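PDB 4QRO: gamma-resorcylate decarboxylase from Polaromonas, which probably catalyses the manganese-dependent, non-oxidative decarboxylation of gamma-resorcylate (2,6-dihydroxybenzoate) to resorcinol, as a member of the amidohydrolase family. Local coordinates for residues 19-22 with 28-31; 33-38 with 290-295. One frame throughout, in Å; residues are numbered along the deposited sequence. Where two conformers were deposited one is given.

Interaction 1. Residues 19-22 with 28-31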
# COMPACT_ATOMS: atom_id res chain seq x y z
N ASP A 19 16.80 19.35 -4.26
CA ASP A 19 16.20 18.03 -4.02
C ASP A 19 14.71 17.95 -4.37
O ASP A 19 14.22 16.87 -4.71
CB ASP A 19 16.40 17.63 -2.57
CG ASP A 19 17.77 17.07 -2.32
OD1 ASP A 19 18.65 17.20 -3.20
OD2 ASP A 19 17.96 16.50 -1.24
N SER A 20 14.01 19.08 -4.29
CA SER A 20 12.57 19.14 -4.57
C SER A 20 12.21 19.40 -6.04
O SER A 20 11.05 19.27 -6.42
CB SER A 20 11.88 20.18 -3.66
OG SER A 20 12.08 19.87 -2.28
N ALA A 21 13.20 19.85 -6.82
CA ALA A 21 13.05 19.98 -8.26
C ALA A 21 12.98 18.59 -8.84
O ALA A 21 13.80 17.72 -8.51
CB ALA A 21 14.21 20.76 -8.87
N GLY A 22 11.99 18.37 -9.69
CA GLY A 22 11.66 17.04 -10.15
C GLY A 22 10.28 16.64 -9.68
O GLY A 22 9.60 15.87 -10.35
N ASP A 28 6.03 25.14 -13.01
CA ASP A 28 5.63 25.36 -11.63
C ASP A 28 6.76 25.51 -10.62
O ASP A 28 6.52 25.82 -9.45
CB ASP A 28 4.68 24.23 -11.19
CG ASP A 28 3.41 24.22 -12.02
OD1 ASP A 28 2.66 25.23 -11.97
OD2 ASP A 28 3.19 23.23 -12.74
N TRP A 29 8.00 25.29 -11.06
CA TRP A 29 9.15 25.40 -10.15
C TRP A 29 9.29 26.79 -9.49
O TRP A 29 9.52 26.90 -8.25
CB TRP A 29 10.44 24.96 -10.88
CG TRP A 29 11.68 25.12 -10.05
CD1 TRP A 29 12.76 25.91 -10.32
CD2 TRP A 29 11.95 24.48 -8.79
NE1 TRP A 29 13.69 25.81 -9.31
CE2 TRP A 29 13.22 24.94 -8.37
CE3 TRP A 29 11.25 23.57 -7.99
CZ2 TRP A 29 13.79 24.52 -7.16
CZ3 TRP A 29 11.81 23.16 -6.79
CH2 TRP A 29 13.08 23.63 -6.40
N PRO A 30 9.13 27.88 -10.27
CA PRO A 30 9.27 29.19 -9.60
C PRO A 30 8.35 29.33 -8.40
O PRO A 30 8.77 29.82 -7.35
CB PRO A 30 8.94 30.18 -10.72
CG PRO A 30 9.36 29.45 -11.96
CD PRO A 30 8.89 28.04 -11.71
N GLU A 31 7.10 28.87 -8.51
CA GLU A 31 6.19 28.91 -7.35
C GLU A 31 6.66 28.02 -6.22
O GLU A 31 6.70 28.48 -5.06
CB GLU A 31 4.76 28.50 -7.74
CG GLU A 31 3.82 28.30 -6.55
CD GLU A 31 3.35 29.60 -5.90
OE1 GLU A 31 3.68 30.65 -6.45
OE2 GLU A 31 2.65 29.60 -4.86
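S20 meets W29 through its backbone: the carbonyl carbon C of S20 lies 3.9 Å from CZ3 of the indole, at a slant to the ring. The hydroxyl does other work, since OG is hydrogen-bonded to ND2 of N60, which ties the loop to the residue just after strand 52-59. A21 comes next, closer in. Its N stands 3.6 Å from W29 CZ3, and its methyl group settles over the benzene half of the indole in a CH-pi contact. A21 CB is 3.9 Å from the centroid of that six-membered ring, 10° off the normal, so the methyl lies over the face while its bond to CA runs along it. A21 was modelled in two conformers, and this geometry belongs to one of them. W29 reaches across because its CG is anti to the backbone N (chi1 176°), which swings the indole off helix 29-37 and back onto the preceding loop; M18 also packs against it. The contact is a short local closure, an aromatic from the following helix covering the loop. That loop, with helix 14-17, follows the metal-binding first strand of an amidohydrolase barrel and leads on to F23 of the ligand pocket.

Interaction 2. Residues 33-38 with 290-295. With 38L (2-nitrobenzene-1,3-diol), chain M; ACT (acetate ion), chain L.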
# COMPACT_ATOMS: atom_id res chain seq x y z
N ARG A 33 9.60 26.71 -5.51
CA ARG A 33 10.83 27.32 -4.99
C ARG A 33 10.53 28.42 -3.97
O ARG A 33 11.09 28.46 -2.84
CB ARG A 33 11.61 27.90 -6.19
CG ARG A 33 12.89 28.68 -5.90
CD ARG A 33 13.71 28.88 -7.17
NE ARG A 33 13.00 29.67 -8.19
CZ ARG A 33 13.43 29.86 -9.43
NH1 ARG A 33 14.57 29.31 -9.86
NH2 ARG A 33 12.72 30.60 -10.26
N SER A 34 9.67 29.35 -4.39
CA SER A 34 9.29 30.52 -3.57
C SER A 34 8.60 30.09 -2.29
O SER A 34 8.86 30.65 -1.22
CB SER A 34 8.38 31.46 -4.36
OG SER A 34 7.15 30.85 -4.65
N ARG A 35 7.74 29.05 -2.37
CA ARG A 35 7.09 28.52 -1.15
C ARG A 35 8.09 27.85 -0.24
O ARG A 35 8.01 28.03 0.99
CB ARG A 35 6.02 27.49 -1.50
CG ARG A 35 4.84 28.01 -2.29
CD ARG A 35 3.89 26.85 -2.67
NE ARG A 35 2.68 27.29 -3.31
CZ ARG A 35 1.62 26.52 -3.56
NH1 ARG A 35 1.62 25.22 -3.25
NH2 ARG A 35 0.56 27.06 -4.10
N LEU A 36 9.02 27.09 -0.83
CA LEU A 36 9.99 26.33 -0.04
C LEU A 36 10.91 27.27 0.73
O LEU A 36 11.24 26.99 1.86
CB LEU A 36 10.83 25.35 -0.90
CG LEU A 36 10.12 24.04 -1.23
CD1 LEU A 36 10.80 23.31 -2.40
CD2 LEU A 36 10.03 23.12 0.01
N LEU A 37 11.27 28.40 0.11
CA LEU A 37 12.24 29.31 0.69
C LEU A 37 11.61 30.27 1.67
O LEU A 37 12.31 30.88 2.46
CB LEU A 37 12.99 30.08 -0.40
CG LEU A 37 13.95 29.26 -1.25
CD1 LEU A 37 14.49 30.13 -2.40
CD2 LEU A 37 15.07 28.67 -0.42
N ASP A 38 10.29 30.41 1.65
CA ASP A 38 9.62 31.40 2.49
C ASP A 38 9.11 30.75 3.76
O ASP A 38 8.33 29.83 3.72
CB ASP A 38 8.47 32.09 1.76
CG ASP A 38 7.51 32.75 2.72
OD1 ASP A 38 7.91 33.69 3.44
OD2 ASP A 38 6.38 32.26 2.82
N PHE A 290 3.88 21.27 -1.05
CA PHE A 290 3.61 20.32 -2.13
C PHE A 290 2.11 20.14 -2.30
O PHE A 290 1.64 19.70 -3.38
CB PHE A 290 4.33 18.99 -1.86
CG PHE A 290 5.82 19.14 -1.70
CD1 PHE A 290 6.62 19.32 -2.80
CD2 PHE A 290 6.41 19.15 -0.43
CE1 PHE A 290 7.98 19.51 -2.66
CE2 PHE A 290 7.79 19.32 -0.28
CZ PHE A 290 8.57 19.49 -1.40
N GLU A 291 1.38 20.44 -1.22
CA GLU A 291 -0.06 20.63 -1.24
C GLU A 291 -0.39 22.03 -0.75
O GLU A 291 0.35 22.60 0.08
CB GLU A 291 -0.75 19.67 -0.27
CG GLU A 291 -0.45 18.23 -0.49
CD GLU A 291 -1.07 17.70 -1.75
OE1 GLU A 291 -1.97 18.38 -2.31
OE2 GLU A 291 -0.61 16.62 -2.18
N ASN A 292 -1.51 22.56 -1.22
CA ASN A 292 -2.02 23.86 -0.76
C ASN A 292 -2.59 23.82 0.64
O ASN A 292 -3.32 22.88 1.00
CB ASN A 292 -3.13 24.40 -1.68
CG ASN A 292 -2.61 25.14 -2.90
OD1 ASN A 292 -1.41 25.10 -3.23
ND2 ASN A 292 -3.51 25.85 -3.56
N ILE A 293 -2.24 24.83 1.43
CA ILE A 293 -2.85 25.05 2.73
C ILE A 293 -4.37 25.16 2.62
O ILE A 293 -5.09 24.55 3.41
CB ILE A 293 -2.24 26.28 3.45
CG1 ILE A 293 -0.81 25.97 3.91
CG2 ILE A 293 -3.09 26.69 4.65
CD1 ILE A 293 0.04 27.20 4.16
N ASP A 294 -4.89 25.90 1.63
CA ASP A 294 -6.36 26.07 1.55
C ASP A 294 -7.09 24.75 1.23
O ASP A 294 -8.16 24.48 1.80
CB ASP A 294 -6.80 27.24 0.64
CG ASP A 294 -6.43 27.05 -0.84
OD1 ASP A 294 -5.69 26.12 -1.20
OD2 ASP A 294 -6.88 27.89 -1.65
N HIS A 295 -6.50 23.94 0.36
CA HIS A 295 -7.00 22.56 0.07
C HIS A 295 -7.09 21.70 1.34
O HIS A 295 -8.14 21.13 1.64
CB HIS A 295 -6.13 21.83 -0.95
CG HIS A 295 -6.20 22.41 -2.34
ND1 HIS A 295 -5.46 21.90 -3.39
CD2 HIS A 295 -6.89 23.47 -2.84
CE1 HIS A 295 -5.73 22.59 -4.49
NE2 HIS A 295 -6.58 23.56 -4.17
OAK 38L M . 5.19 14.19 1.22
NAG 38L M . 4.92 14.32 0.06
OAJ 38L M . 4.03 13.62 -0.42
CAA 38L M . 5.62 15.28 -0.72
CAF 38L M . 5.30 15.39 -2.07
OAH 38L M . 4.01 15.20 -2.47
CAE 38L M . 6.29 15.68 -3.01
CAD 38L M . 7.60 15.92 -2.60
CAC 38L M . 7.89 15.99 -1.24
CAB 38L M . 6.89 15.72 -0.30
OAI 38L M . 7.18 15.86 1.03
C ACT L . -2.95 28.32 -0.50
O ACT L . -2.67 27.28 0.09
OXT ACT L . -4.02 28.91 -0.26
CH3 ACT L . -1.97 28.86 -1.52
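R35 and N292 carry the polar part of the contact. The arginine runs out extended from CG to NE and crosses the asparagine side chain at about a right angle, with the guanidinium and amide planes turned 52° apart. OD1 of N292 takes a hydrogen bond from R35 NH2 at 2.9 Å and a weak one from R35 NH1 at 3.0 Å, both well bent. The guanidinium is held further by a salt bridge from NE to E31, by P289 O on NH1, and by a cation-pi contact with W236 of the second subunit. N292 ND2 turns to D294 OD1, 3.2 Å away, while an acetate, probably from the crystallisation liquor, accepts a hydrogen bond from D294 N.

The apolar part is F290 CZ against L36 CD2, 4.2 Å apart. One face of the phenyl ring covers the nitroresorcinol, whose CAC sits 3.4 Å above the plane, over the ring centre. With an alanine here, the inhibitor would probably lose that aromatic cover and L36 CD2 would be left without its partner. Helix 29-37 is thereby joined to the turn that leads into helix 293-302, with L17 of helix 14-17 against L36, and I52 and M55 of strand 52-59 against I293.

Interactions 1 and 2 have centres 11 Å apart and share helix 29-37: W29 closes back on the preceding loop, and later turns of the helix meet a segment some 250 residues further on. Along the chain, both segments of interaction 1 come before either segment of interaction 2. They also touch, because S20 CB packs 3.6 Å from L36 CD1 and S20 OG lies 3.6 Å from F290 CZ. The loop 19-22, the helix and the segment 290-295 therefore pack together behind F290, which faces the inhibitor. Both contacts also border the second subunit, which contributes R229 and N234 to inhibitor binding, so this packing lies where pocket and dimer interface meet.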